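Local atomic coordinates of dihydrolipoyl dehydrogenase (PDB entry 6UZI), a protein that probably catalyses the NAD(+)-dependent oxidation of protein-bound dihydrolipoyl groups to lipoyl groups, working through FAD and a redox-active disulfide. Residues V25-C30 with F35-I40; E126-I131 with P314-I319; E180-L185 with S199-L204; G403-L408 with T457-E462. One frame throughout, in Å; residues are numbered along the deposited sequence.

Interaction 1 of 4, residues V25-C30 with F35-I40; sequences VAAIRC and FKTVII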
loop_
_atom_site.group_PDB
_atom_site.type_symbol
_atom_site.label_atom_id
_atom_site.label_comp_id
_atom_site.label_asym_id
_atom_site.label_seq_id
_atom_site.Cartn_x
_atom_site.Cartn_y
_atom_site.Cartn_z
ATOM N N VAL A 25 -18.220 16.153 -5.385
ATOM C CA VAL A 25 -17.716 15.487 -6.580
ATOM C C VAL A 25 -18.765 15.522 -7.684
ATOM O O VAL A 25 -18.454 15.816 -8.841
ATOM C CB VAL A 25 -17.272 14.051 -6.251
ATOM C CG1 VAL A 25 -17.087 13.237 -7.517
ATOM C CG2 VAL A 25 -15.971 14.085 -5.451
ATOM N N ALA A 26 -20.030 15.295 -7.332
ATOM C CA ALA A 26 -21.103 15.419 -8.314
ATOM C C ALA A 26 -21.135 16.812 -8.926
ATOM O O ALA A 26 -21.333 16.959 -10.137
ATOM C CB ALA A 26 -22.449 15.092 -7.672
ATOM N N ALA A 27 -20.967 17.849 -8.100
ATOM C CA ALA A 27 -20.977 19.213 -8.619
ATOM C C ALA A 27 -19.843 19.437 -9.610
ATOM O O ALA A 27 -20.056 20.005 -10.687
ATOM C CB ALA A 27 -20.894 20.218 -7.469
ATOM N N ILE A 28 -18.636 18.970 -9.281
ATOM C CA ILE A 28 -17.504 19.144 -10.188
ATOM C C ILE A 28 -17.774 18.442 -11.508
ATOM O O ILE A 28 -17.516 18.990 -12.588
ATOM C CB ILE A 28 -16.209 18.628 -9.535
ATOM C CG1 ILE A 28 -15.836 19.492 -8.332
ATOM C CG2 ILE A 28 -15.077 18.591 -10.540
ATOM C CD1 ILE A 28 -14.652 18.970 -7.562
ATOM N N ARG A 29 -18.308 17.224 -11.445
ATOM C CA ARG A 29 -18.600 16.500 -12.672
ATOM C C ARG A 29 -19.705 17.182 -13.473
ATOM O O ARG A 29 -19.666 17.171 -14.709
ATOM C CB ARG A 29 -18.963 15.053 -12.338
ATOM C CG ARG A 29 -18.978 14.120 -13.530
ATOM C CD ARG A 29 -17.575 13.782 -13.952
ATOM N NE ARG A 29 -17.580 13.026 -15.198
ATOM C CZ ARG A 29 -17.238 13.527 -16.379
ATOM N NH1 ARG A 29 -16.851 14.791 -16.473
ATOM N NH2 ARG A 29 -17.276 12.763 -17.460
ATOM N N CYS A 30 -20.683 17.794 -12.796
ATOM C CA CYS A 30 -21.701 18.563 -13.509
ATOM C C CYS A 30 -21.094 19.795 -14.162
ATOM O O CYS A 30 -21.452 20.150 -15.292
ATOM C CB CYS A 30 -22.834 18.964 -12.562
ATOM S SG CYS A 30 -24.004 17.636 -12.221
ATOM N N PHE A 35 -22.801 22.097 -17.156
ATOM C CA PHE A 35 -23.993 22.580 -16.478
ATOM C C PHE A 35 -23.652 23.792 -15.628
ATOM O O PHE A 35 -22.573 23.862 -15.033
ATOM C CB PHE A 35 -24.570 21.493 -15.575
ATOM C CG PHE A 35 -25.137 20.321 -16.309
ATOM C CD1 PHE A 35 -26.232 20.472 -17.142
ATOM C CD2 PHE A 35 -24.575 19.063 -16.163
ATOM C CE1 PHE A 35 -26.769 19.390 -17.808
ATOM C CE2 PHE A 35 -25.101 17.979 -16.832
ATOM C CZ PHE A 35 -26.203 18.143 -17.658
ATOM N N LYS A 36 -24.578 24.750 -15.576
ATOM C CA LYS A 36 -24.499 25.820 -14.588
ATOM C C LYS A 36 -24.919 25.213 -13.259
ATOM O O LYS A 36 -26.086 24.852 -13.080
ATOM C CB LYS A 36 -25.388 26.998 -14.964
ATOM C CG LYS A 36 -25.020 28.280 -14.229
ATOM C CD LYS A 36 -26.233 29.162 -13.985
ATOM C CE LYS A 36 -25.841 30.542 -13.477
ATOM N NZ LYS A 36 -25.981 31.568 -14.555
ATOM N N THR A 37 -23.970 25.071 -12.338
ATOM C CA THR A 37 -24.157 24.244 -11.155
ATOM C C THR A 37 -24.037 25.059 -9.874
ATOM O O THR A 37 -23.183 25.944 -9.755
ATOM C CB THR A 37 -23.141 23.105 -11.145
ATOM O OG1 THR A 37 -23.146 22.466 -12.424
ATOM C CG2 THR A 37 -23.501 22.080 -10.087
ATOM N N VAL A 38 -24.887 24.742 -8.909
ATOM C CA VAL A 38 -24.834 25.350 -7.589
ATOM C C VAL A 38 -24.840 24.235 -6.554
ATOM O O VAL A 38 -25.463 23.185 -6.757
ATOM C CB VAL A 38 -26.007 26.331 -7.361
ATOM C CG1 VAL A 38 -27.345 25.623 -7.516
ATOM C CG2 VAL A 38 -25.899 26.993 -5.995
ATOM N N ILE A 39 -24.113 24.443 -5.463
ATOM C CA ILE A 39 -24.063 23.494 -4.362
ATOM C C ILE A 39 -24.419 24.245 -3.086
ATOM O O ILE A 39 -23.999 25.392 -2.886
ATOM C CB ILE A 39 -22.685 22.802 -4.253
ATOM C CG1 ILE A 39 -22.720 21.704 -3.194
ATOM C CG2 ILE A 39 -21.579 23.810 -3.956
ATOM C CD1 ILE A 39 -21.478 20.813 -3.194
ATOM N N ILE A 40 -25.219 23.609 -2.236
ATOM C CA ILE A 40 -25.750 24.228 -1.031
ATOM C C ILE A 40 -25.272 23.420 0.169
ATOM O O ILE A 40 -25.370 22.188 0.168
ATOM C CB ILE A 40 -27.286 24.303 -1.083
ATOM C CG1 ILE A 40 -27.730 25.091 -2.317
ATOM C CG2 ILE A 40 -27.843 24.954 0.179
ATOM C CD1 ILE A 40 -29.150 24.839 -2.731
#

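Interaction 2 of 4, residues E126-I131 with P314-I319; sequences ESATQI and PNIYAI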
loop_
_atom_site.group_PDB
_atom_site.type_symbol
_atom_site.label_atom_id
_atom_site.label_comp_id
_atom_site.label_asym_id
_atom_site.label_seq_id
_atom_site.Cartn_x
_atom_site.Cartn_y
_atom_site.Cartn_z
ATOM N N GLU A 126 -39.157 23.950 -2.321
ATOM C CA GLU A 126 -40.454 24.603 -2.454
ATOM C C GLU A 126 -41.323 23.937 -3.509
ATOM O O GLU A 126 -42.553 23.967 -3.403
ATOM C CB GLU A 126 -40.285 26.090 -2.789
ATOM C CG GLU A 126 -39.657 26.913 -1.677
ATOM C CD GLU A 126 -40.618 27.169 -0.528
ATOM O OE1 GLU A 126 -41.843 27.186 -0.769
ATOM O OE2 GLU A 126 -40.154 27.341 0.618
ATOM N N SER A 127 -40.701 23.370 -4.536
ATOM C CA SER A 127 -41.371 22.567 -5.549
ATOM C C SER A 127 -40.339 21.610 -6.135
ATOM O O SER A 127 -39.246 21.434 -5.585
ATOM C CB SER A 127 -42.005 23.466 -6.613
ATOM O OG SER A 127 -41.022 23.932 -7.518
ATOM N N ALA A 128 -40.678 20.991 -7.263
ATOM C CA ALA A 128 -39.708 20.116 -7.909
ATOM C C ALA A 128 -38.609 20.900 -8.592
ATOM O O ALA A 128 -37.652 20.305 -9.102
ATOM C CB ALA A 128 -40.397 19.214 -8.934
ATOM N N THR A 129 -38.720 22.224 -8.582
ATOM C CA THR A 129 -37.822 23.079 -9.332
ATOM C C THR A 129 -37.341 24.298 -8.555
ATOM O O THR A 129 -36.323 24.886 -8.937
ATOM C CB THR A 129 -38.548 23.470 -10.636
ATOM O OG1 THR A 129 -38.149 22.562 -11.675
ATOM C CG2 THR A 129 -38.358 24.931 -11.060
ATOM N N GLN A 130 -37.961 24.624 -7.420
ATOM C CA GLN A 130 -37.557 25.740 -6.577
ATOM C C GLN A 130 -37.015 25.217 -5.254
ATOM O O GLN A 130 -37.559 24.268 -4.679
ATOM C CB GLN A 130 -38.728 26.692 -6.326
ATOM C CG GLN A 130 -38.970 27.637 -7.482
ATOM C CD GLN A 130 -40.435 27.819 -7.806
ATOM O OE1 GLN A 130 -41.220 26.867 -7.789
ATOM N NE2 GLN A 130 -40.812 29.050 -8.118
ATOM N N ILE A 131 -35.940 25.845 -4.779
ATOM C CA ILE A 131 -35.271 25.458 -3.543
ATOM C C ILE A 131 -35.048 26.714 -2.713
ATOM O O ILE A 131 -34.479 27.695 -3.207
ATOM C CB ILE A 131 -33.929 24.751 -3.818
ATOM C CG1 ILE A 131 -34.143 23.459 -4.614
ATOM C CG2 ILE A 131 -33.208 24.451 -2.513
ATOM C CD1 ILE A 131 -32.917 23.013 -5.421
ATOM N N PRO A 314 -38.942 12.932 -11.714
ATOM C CA PRO A 314 -37.897 12.531 -12.681
ATOM C C PRO A 314 -36.669 13.429 -12.721
ATOM O O PRO A 314 -35.583 12.947 -13.070
ATOM C CB PRO A 314 -38.639 12.562 -14.024
ATOM C CG PRO A 314 -40.072 12.378 -13.661
ATOM C CD PRO A 314 -40.246 13.126 -12.366
ATOM N N ASN A 315 -36.797 14.710 -12.396
ATOM C CA ASN A 315 -35.673 15.634 -12.480
ATOM C C ASN A 315 -34.863 15.693 -11.196
ATOM O O ASN A 315 -33.903 16.468 -11.120
ATOM C CB ASN A 315 -36.159 17.044 -12.828
ATOM C CG ASN A 315 -37.065 17.632 -11.745
ATOM O OD1 ASN A 315 -38.107 17.063 -11.407
ATOM N ND2 ASN A 315 -36.646 18.756 -11.173
ATOM N N ILE A 316 -35.244 14.924 -10.180
ATOM C CA ILE A 316 -34.562 14.908 -8.890
ATOM C C ILE A 316 -33.882 13.554 -8.716
ATOM O O ILE A 316 -34.518 12.503 -8.865
ATOM C CB ILE A 316 -35.538 15.204 -7.737
ATOM C CG1 ILE A 316 -36.145 16.597 -7.922
ATOM C CG2 ILE A 316 -34.848 15.073 -6.394
ATOM C CD1 ILE A 316 -37.276 16.917 -6.982
ATOM N N TYR A 317 -32.586 13.585 -8.429
ATOM C CA TYR A 317 -31.777 12.403 -8.179
ATOM C C TYR A 317 -31.253 12.427 -6.750
ATOM O O TYR A 317 -31.292 13.447 -6.060
ATOM C CB TYR A 317 -30.603 12.327 -9.160
ATOM C CG TYR A 317 -30.996 12.158 -10.608
ATOM C CD1 TYR A 317 -31.541 13.214 -11.334
ATOM C CD2 TYR A 317 -30.791 10.949 -11.264
ATOM C CE1 TYR A 317 -31.890 13.061 -12.664
ATOM C CE2 TYR A 317 -31.134 10.788 -12.585
ATOM C CZ TYR A 317 -31.679 11.844 -13.286
ATOM O OH TYR A 317 -32.018 11.674 -14.611
ATOM N N ALA A 318 -30.714 11.294 -6.319
ATOM C CA ALA A 318 -30.197 11.193 -4.964
ATOM C C ALA A 318 -29.045 10.203 -4.948
ATOM O O ALA A 318 -29.100 9.165 -5.618
ATOM C CB ALA A 318 -31.295 10.773 -3.992
ATOM N N ILE A 319 -28.008 10.528 -4.170
ATOM C CA ILE A 319 -26.764 9.769 -4.132
ATOM C C ILE A 319 -26.295 9.640 -2.691
ATOM O O ILE A 319 -26.751 10.355 -1.796
ATOM C CB ILE A 319 -25.635 10.441 -4.950
ATOM C CG1 ILE A 319 -25.360 11.835 -4.380
ATOM C CG2 ILE A 319 -25.970 10.492 -6.436
ATOM C CD1 ILE A 319 -24.237 12.569 -5.049
#

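Interaction 3 of 4, residues E180-L185 with S199-L204; sequences EVPKHL and SVYLRL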
loop_
_atom_site.group_PDB
_atom_site.type_symbol
_atom_site.label_atom_id
_atom_site.label_comp_id
_atom_site.label_asym_id
_atom_site.label_seq_id
_atom_site.Cartn_x
_atom_site.Cartn_y
_atom_site.Cartn_z
ATOM N N GLU A 180 -8.774 14.746 26.932
ATOM C CA GLU A 180 -7.929 13.856 27.720
ATOM C C GLU A 180 -8.036 12.445 27.163
ATOM O O GLU A 180 -9.006 12.097 26.480
ATOM C CB GLU A 180 -8.310 13.873 29.206
ATOM C CG GLU A 180 -9.722 13.388 29.498
ATOM C CD GLU A 180 -10.031 13.328 30.986
ATOM O OE1 GLU A 180 -9.123 13.604 31.798
ATOM O OE2 GLU A 180 -11.193 13.031 31.343
ATOM N N VAL A 181 -7.003 11.649 27.422
ATOM C CA VAL A 181 -7.026 10.236 27.052
ATOM C C VAL A 181 -7.883 9.495 28.072
ATOM O O VAL A 181 -7.590 9.554 29.275
ATOM C CB VAL A 181 -5.616 9.632 27.001
ATOM C CG1 VAL A 181 -5.711 8.115 26.846
ATOM C CG2 VAL A 181 -4.806 10.255 25.867
ATOM N N PRO A 182 -8.959 8.830 27.659
ATOM C CA PRO A 182 -9.841 8.172 28.634
ATOM C C PRO A 182 -9.106 7.117 29.445
ATOM O O PRO A 182 -8.213 6.430 28.945
ATOM C CB PRO A 182 -10.924 7.535 27.757
ATOM C CG PRO A 182 -10.909 8.336 26.503
ATOM C CD PRO A 182 -9.470 8.713 26.286
ATOM N N LYS A 183 -9.495 6.987 30.715
ATOM C CA LYS A 183 -8.976 5.882 31.511
ATOM C C LYS A 183 -9.609 4.568 31.075
ATOM O O LYS A 183 -8.907 3.576 30.849
ATOM C CB LYS A 183 -9.209 6.144 32.995
ATOM C CG LYS A 183 -8.500 7.385 33.489
ATOM C CD LYS A 183 -8.577 7.541 35.007
ATOM C CE LYS A 183 -9.983 7.851 35.492
ATOM N NZ LYS A 183 -9.950 8.370 36.888
ATOM N N HIS A 184 -10.927 4.560 30.894
ATOM C CA HIS A 184 -11.629 3.376 30.408
ATOM C C HIS A 184 -12.719 3.830 29.445
ATOM O O HIS A 184 -13.734 4.389 29.871
ATOM C CB HIS A 184 -12.221 2.574 31.566
ATOM C CG HIS A 184 -12.826 1.271 31.146
ATOM N ND1 HIS A 184 -13.455 0.420 32.030
ATOM C CD2 HIS A 184 -12.879 0.661 29.938
ATOM C CE1 HIS A 184 -13.874 -0.653 31.386
ATOM N NE2 HIS A 184 -13.539 -0.531 30.114
ATOM N N LEU A 185 -12.516 3.582 28.153
ATOM C CA LEU A 185 -13.484 3.943 27.127
ATOM C C LEU A 185 -14.373 2.739 26.843
ATOM O O LEU A 185 -13.874 1.656 26.521
ATOM C CB LEU A 185 -12.791 4.397 25.842
ATOM C CG LEU A 185 -13.696 4.687 24.634
ATOM C CD1 LEU A 185 -14.587 5.894 24.908
ATOM C CD2 LEU A 185 -12.890 4.888 23.355
ATOM N N SER A 199 -9.362 1.879 18.710
ATOM C CA SER A 199 -7.943 1.629 18.466
ATOM C C SER A 199 -7.104 2.859 18.776
ATOM O O SER A 199 -6.003 2.744 19.323
ATOM C CB SER A 199 -7.706 1.187 17.024
ATOM O OG SER A 199 -8.420 0.010 16.723
ATOM N N VAL A 200 -7.601 4.045 18.418
ATOM C CA VAL A 200 -6.869 5.279 18.693
ATOM C C VAL A 200 -6.534 5.370 20.175
ATOM O O VAL A 200 -5.366 5.475 20.569
ATOM C CB VAL A 200 -7.678 6.503 18.228
ATOM C CG1 VAL A 200 -7.100 7.777 18.816
ATOM C CG2 VAL A 200 -7.709 6.578 16.713
ATOM N N TYR A 201 -7.557 5.277 21.024
ATOM C CA TYR A 201 -7.328 5.525 22.440
ATOM C C TYR A 201 -6.742 4.308 23.154
ATOM O O TYR A 201 -6.022 4.472 24.146
ATOM C CB TYR A 201 -8.629 6.001 23.094
ATOM C CG TYR A 201 -9.046 7.372 22.598
ATOM C CD1 TYR A 201 -10.119 7.527 21.718
ATOM C CD2 TYR A 201 -8.347 8.505 22.978
ATOM C CE1 TYR A 201 -10.490 8.777 21.246
ATOM C CE2 TYR A 201 -8.711 9.761 22.513
ATOM C CZ TYR A 201 -9.780 9.886 21.652
ATOM O OH TYR A 201 -10.132 11.130 21.203
ATOM N N LEU A 202 -6.995 3.095 22.652
ATOM C CA LEU A 202 -6.291 1.928 23.176
ATOM C C LEU A 202 -4.788 2.134 23.082
ATOM O O LEU A 202 -4.050 1.900 24.045
ATOM C CB LEU A 202 -6.707 0.667 22.420
ATOM C CG LEU A 202 -5.968 -0.605 22.848
ATOM C CD1 LEU A 202 -6.508 -1.145 24.151
ATOM C CD2 LEU A 202 -6.083 -1.659 21.770
ATOM N N ARG A 203 -4.324 2.606 21.928
ATOM C CA ARG A 203 -2.905 2.876 21.746
ATOM C C ARG A 203 -2.418 3.957 22.705
ATOM O O ARG A 203 -1.300 3.874 23.227
ATOM C CB ARG A 203 -2.645 3.290 20.294
ATOM C CG ARG A 203 -3.124 2.287 19.247
ATOM C CD ARG A 203 -3.119 2.893 17.855
ATOM N NE ARG A 203 -3.641 1.990 16.828
ATOM C CZ ARG A 203 -3.887 2.348 15.566
ATOM N NH1 ARG A 203 -3.657 3.592 15.165
ATOM N NH2 ARG A 203 -4.337 1.455 14.692
ATOM N N LEU A 204 -3.247 4.973 22.962
ATOM C CA LEU A 204 -2.846 6.100 23.802
ATOM C C LEU A 204 -2.919 5.812 25.299
ATOM O O LEU A 204 -2.704 6.733 26.095
ATOM C CB LEU A 204 -3.703 7.325 23.486
ATOM C CG LEU A 204 -3.649 7.916 22.077
ATOM C CD1 LEU A 204 -4.403 9.241 22.055
ATOM C CD2 LEU A 204 -2.213 8.094 21.586
#

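Interaction 4 of 4, residues G403-L408 with T457-E462; sequences GVIKIL and TEAIKE. With ZN (zinc ion), chain F.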
loop_
_atom_site.group_PDB
_atom_site.type_symbol
_atom_site.label_atom_id
_atom_site.label_comp_id
_atom_site.label_asym_id
_atom_site.label_seq_id
_atom_site.Cartn_x
_atom_site.Cartn_y
_atom_site.Cartn_z
ATOM N N GLY A 403 -2.184 -10.989 10.187
ATOM C CA GLY A 403 -3.234 -11.026 9.195
ATOM C C GLY A 403 -3.065 -12.128 8.169
ATOM O O GLY A 403 -2.167 -12.973 8.241
ATOM N N VAL A 404 -3.944 -12.080 7.171
ATOM C CA VAL A 404 -4.045 -13.112 6.157
ATOM C C VAL A 404 -4.716 -12.485 4.943
ATOM O O VAL A 404 -5.464 -11.508 5.064
ATOM C CB VAL A 404 -4.837 -14.331 6.699
ATOM C CG1 VAL A 404 -6.297 -13.966 6.924
ATOM C CG2 VAL A 404 -4.716 -15.527 5.767
ATOM N N ILE A 405 -4.421 -13.035 3.765
ATOM C CA ILE A 405 -5.096 -12.698 2.516
ATOM C C ILE A 405 -5.906 -13.910 2.079
ATOM O O ILE A 405 -5.392 -15.035 2.061
ATOM C CB ILE A 405 -4.101 -12.287 1.421
ATOM C CG1 ILE A 405 -3.224 -11.137 1.911
ATOM C CG2 ILE A 405 -4.844 -11.924 0.146
ATOM C CD1 ILE A 405 -3.940 -9.820 1.933
ATOM N N LYS A 406 -7.168 -13.681 1.736
ATOM C CA LYS A 406 -8.091 -14.756 1.412
ATOM C C LYS A 406 -8.756 -14.468 0.077
ATOM O O LYS A 406 -9.321 -13.389 -0.120
ATOM C CB LYS A 406 -9.133 -14.921 2.523
ATOM C CG LYS A 406 -10.310 -15.821 2.175
ATOM C CD LYS A 406 -11.394 -15.714 3.249
ATOM C CE LYS A 406 -12.399 -16.856 3.146
ATOM N NZ LYS A 406 -13.427 -16.770 4.210
ATOM N N ILE A 407 -8.686 -15.429 -0.837
ATOM C CA ILE A 407 -9.251 -15.293 -2.172
ATOM C C ILE A 407 -10.280 -16.397 -2.379
ATOM O O ILE A 407 -10.014 -17.566 -2.076
ATOM C CB ILE A 407 -8.162 -15.354 -3.257
ATOM C CG1 ILE A 407 -7.293 -14.097 -3.211
ATOM C CG2 ILE A 407 -8.797 -15.522 -4.639
ATOM C CD1 ILE A 407 -6.104 -14.137 -4.164
ATOM N N LEU A 408 -11.447 -16.020 -2.894
ATOM C CA LEU A 408 -12.502 -16.950 -3.264
ATOM C C LEU A 408 -12.603 -16.986 -4.785
ATOM O O LEU A 408 -12.656 -15.935 -5.433
ATOM C CB LEU A 408 -13.833 -16.529 -2.643
ATOM C CG LEU A 408 -13.824 -16.373 -1.124
ATOM C CD1 LEU A 408 -15.079 -15.667 -0.635
ATOM C CD2 LEU A 408 -13.695 -17.730 -0.470
ATOM N N THR A 457 1.964 -7.109 -1.102
ATOM C CA THR A 457 1.102 -7.637 -2.155
ATOM C C THR A 457 1.511 -9.035 -2.603
ATOM O O THR A 457 0.697 -9.730 -3.223
ATOM C CB THR A 457 1.095 -6.698 -3.367
ATOM O OG1 THR A 457 2.433 -6.486 -3.829
ATOM C CG2 THR A 457 0.470 -5.354 -2.999
ATOM N N GLU A 458 2.730 -9.482 -2.278
ATOM C CA GLU A 458 3.111 -10.852 -2.612
ATOM C C GLU A 458 2.196 -11.851 -1.929
ATOM O O GLU A 458 2.026 -12.973 -2.420
ATOM C CB GLU A 458 4.567 -11.126 -2.226
ATOM C CG GLU A 458 5.585 -10.261 -2.931
ATOM C CD GLU A 458 6.995 -10.789 -2.794
ATOM O OE1 GLU A 458 7.666 -10.441 -1.799
ATOM O OE2 GLU A 458 7.434 -11.552 -3.681
ATOM N N ALA A 459 1.589 -11.460 -0.803
ATOM C CA ALA A 459 0.621 -12.333 -0.155
ATOM C C ALA A 459 -0.597 -12.547 -1.034
ATOM O O ALA A 459 -1.185 -13.635 -1.024
ATOM C CB ALA A 459 0.201 -11.749 1.192
ATOM N N ILE A 460 -0.965 -11.549 -1.837
ATOM C CA ILE A 460 -2.052 -11.745 -2.788
ATOM C C ILE A 460 -1.652 -12.777 -3.833
ATOM O O ILE A 460 -2.403 -13.719 -4.121
ATOM C CB ILE A 460 -2.447 -10.411 -3.439
ATOM C CG1 ILE A 460 -2.757 -9.371 -2.372
ATOM C CG2 ILE A 460 -3.657 -10.606 -4.319
ATOM C CD1 ILE A 460 -2.939 -7.989 -2.940
ATOM N N LYS A 461 -0.450 -12.619 -4.403
ATOM C CA LYS A 461 0.041 -13.572 -5.390
ATOM C C LYS A 461 0.085 -14.985 -4.820
ATOM O O LYS A 461 -0.326 -15.945 -5.489
ATOM C CB LYS A 461 1.424 -13.143 -5.882
ATOM C CG LYS A 461 2.108 -14.144 -6.800
ATOM C CD LYS A 461 3.594 -13.862 -6.895
ATOM C CE LYS A 461 4.283 -14.805 -7.866
ATOM N NZ LYS A 461 3.860 -14.566 -9.265
ATOM N N GLU A 462 0.556 -15.133 -3.576
ATOM C CA GLU A 462 0.648 -16.462 -2.980
ATOM C C GLU A 462 -0.736 -17.050 -2.727
ATOM O O GLU A 462 -0.962 -18.239 -2.976
ATOM C CB GLU A 462 1.455 -16.412 -1.685
ATOM C CG GLU A 462 2.948 -16.139 -1.848
ATOM C CD GLU A 462 3.715 -17.276 -2.519
ATOM O OE1 GLU A 462 3.393 -18.453 -2.265
ATOM O OE2 GLU A 462 4.693 -16.998 -3.248
HETATM ZN ZN ZN F . 8.795 -13.193 -3.245
#

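Interaction 1 of 4, residues V25-C30 with F35-I40
Phe35 sets its ring beside Cys30, whose carbonyl accepts the hydrogen bond from Phe35 N. Phe35 N donates to Cys30 O at 3.0 Å, with the donor tilted 26° from the carbonyl plane. The first torsion continues the theme: at chi1 -68° CG lies beside the backbone N, which keeps the ring close to the same carbonyl. From the root outwards, Phe35 CB rests 3.4 Å from Cys30 O, CG is a little farther from that oxygen, and CD2 returns to 3.4 Å from Cys30 O. CD2 also meets the Cys30 side chain, 4.0 Å from its CB, while Cys30 CA lies in the ring plane at the edge. Beyond this the ring has a sulfur-aromatic contact: Cys30 SG stands 5.3 Å from the Phe35 centroid, in an oblique approach.

Cys30 CB also faces the strand, where Thr37 OG1 lies 3.5 Å away, and that hydroxyl bonds weakly to Phe35 O. Farther along, the methyl of Ala27 sits between two strand side chains, meeting Thr37 CG2 and, at 4.4 Å, Ile39 CD1. The alternation of Phe35, Thr37 and Ile39 turns every second residue toward the helix, whose axis runs at 169° to the strand. This is the helix and second strand of a Rossmann beta-alpha-beta unit, strand 14-17, helix 21-32, strand 37-41, and Ile40 belongs to the FAD pocket. Cys30, Phe35 and Ile39 also touch strand 14-17, helix 329-343 packs on Val25, Arg29 and Cys30, and helix 89-113 covers Ile28 and Ile39.

Interaction 2 of 4, residues E126-I131 with P314-I319
Ala128 and Asn315 meet through a single direct hydrogen bond, with Ile316 adding an apolar contact beside it. Asn315 ND2 donates to Ala128 O at 2.8 Å, and the N-H points at the oxygen with an angle of 160°. That oxygen lies almost exactly in the amide plane of Asn315, while from the acceptor's side the donor is tilted well away from the carbonyl plane. With chi1 at 63° the amide carbon CG of Asn315 sits between its own backbone N and carbonyl carbon, and from there ND2 faces the neighbouring segment. The amide is turned so that OD1 comes near the Ala128 methyl, 4.0 Å from CB. ND2 also donates to Lys146 O, so both Ala128 and Lys146 help to fix the rotation of the group.

The carbonyl being gripped belongs to the turn of a beta hairpin between strands 122-125 and 130-134, and an ST turn shapes it. Ser127 OG accepts from Thr129 N at 3.1 Å and from Gln130 N, and donates to Gln130 OE1 on a lone pair of that oxygen. The hairpin is closed by Gln130 O, which takes Glu126 N and Ser127 N from the same face of its plane. On the other side of the contact, strand 316-318 is an outermost strand of the parallel sheet of the FAD-binding fold, lying next to strand 148-150. Ile316, which also touches Ile150 there, sends CD1 to the turn, where it comes 4.0 Å from Ala128 O and 4.3 Å from Ala128 CB.

Interaction 3 of 4, residues E180-L185 with S199-L204
Val181, Pro182 and Leu185 pack on Tyr201 and Leu204 at the end of a Rossmann helix, in the beta-alpha-beta unit formed by strand 184-188, helix 192-203 and strand 207-211. The unit carries the glycine-rich turn predicted to bind NAD(+), and this contact closes the opposite end of the helix against the chain leading into its first strand. Moving along the helix, Val200 prepares the ground from within its own segment: its CG1 lies 4.1 Å above the plane of the Tyr201 ring, over the centre.

Tyr201 comes next and does most of the work. With chi1 -68° its CG stands beside the backbone N, and the ring is carried across to the loop before the strand. Pro182 CD approaches Tyr201 CD2 at 3.5 Å, the proline and the tyrosine crossing at about a right angle. At the other delta carbon, Leu185 CD2 reaches Tyr201 CD1 at 4.2 Å. The phenol end is held elsewhere, since Tyr201 OH hydrogen-bonds to Ala175 O.

Leu204 ends the walk, and its side chain also packs on Ser65 and Phe68 of helix 55-73. Val181 turns both methyls to it, the two side chains crossing at about a right angle. The one beside the valine N, CG2, touches Leu204 CB at 3.9 Å. The other methyl, CG1, is anti to the valine N (chi1 170°) and comes to 3.4 Å from Leu204 O.

Interaction 4 of 4, residues G403-L408 with T457-E462
Glu458 OE2 binds the zinc ion at 2.2 Å, just ahead in the chain of Ala459 and Ile460, the two helix residues that pack on Ile405 and Ile407 of the strand. The other carboxylate oxygen, Glu458 OE1, stays 3.3 Å from the metal, so a single oxygen makes the bond. Beyond CG the glutamate is extended (chi2 -165°), which carries its carboxylate well clear of the strand. His453 ND1 of the same chain and Glu333 OE2 of the second subunit also bind the zinc, so the site bridges the dimer.

The side chains that meet across the contact are all apolar. Ile405 divides its branches between two neighbours: CG1 reaches Ala459 CB at 3.6 Å, and CG2 lies 4.1 Å from Ile460 CG1. Two residues on, Ile407 brings CD1 to 3.7 Å from Ile460 O and 4.3 Å from Ile460 CG2. Helix 458-462 crosses strand 404-408 at -41°, packing on one face of the antiparallel sheet of the dimerisation domain. Helix 426-438 shares this packing through Met429 and Glu432.

With no hydrogen bond across the two segments, their fit rests on shape and on the burial of hydrocarbon. The directional chemistry is left to the other side of the helix, where Glu458 meets the zinc together with His453, the residue predicted to be the active-site proton acceptor.

From the N terminus, interaction 1 closes a very short loop between a helix and the next strand of the FAD-binding fold. Interaction 2 then opens the longest loop, bringing residues 126-131 against residues 314-319 from 183 residues away, and interaction 3 opens and closes within that span, in the predicted NAD(+)-binding part. Interaction 4 follows in series in the dimerisation domain, and no loops cross. Interactions 1 and 2 touch directly, Ala26 CB meeting Ile319 CD1 at 4.1 Å, and both reach the same parallel sheet. Interaction 3 lies apart, its nearest atoms about 13 Å from interaction 4. Interactions 1 and 4 both border the second subunit.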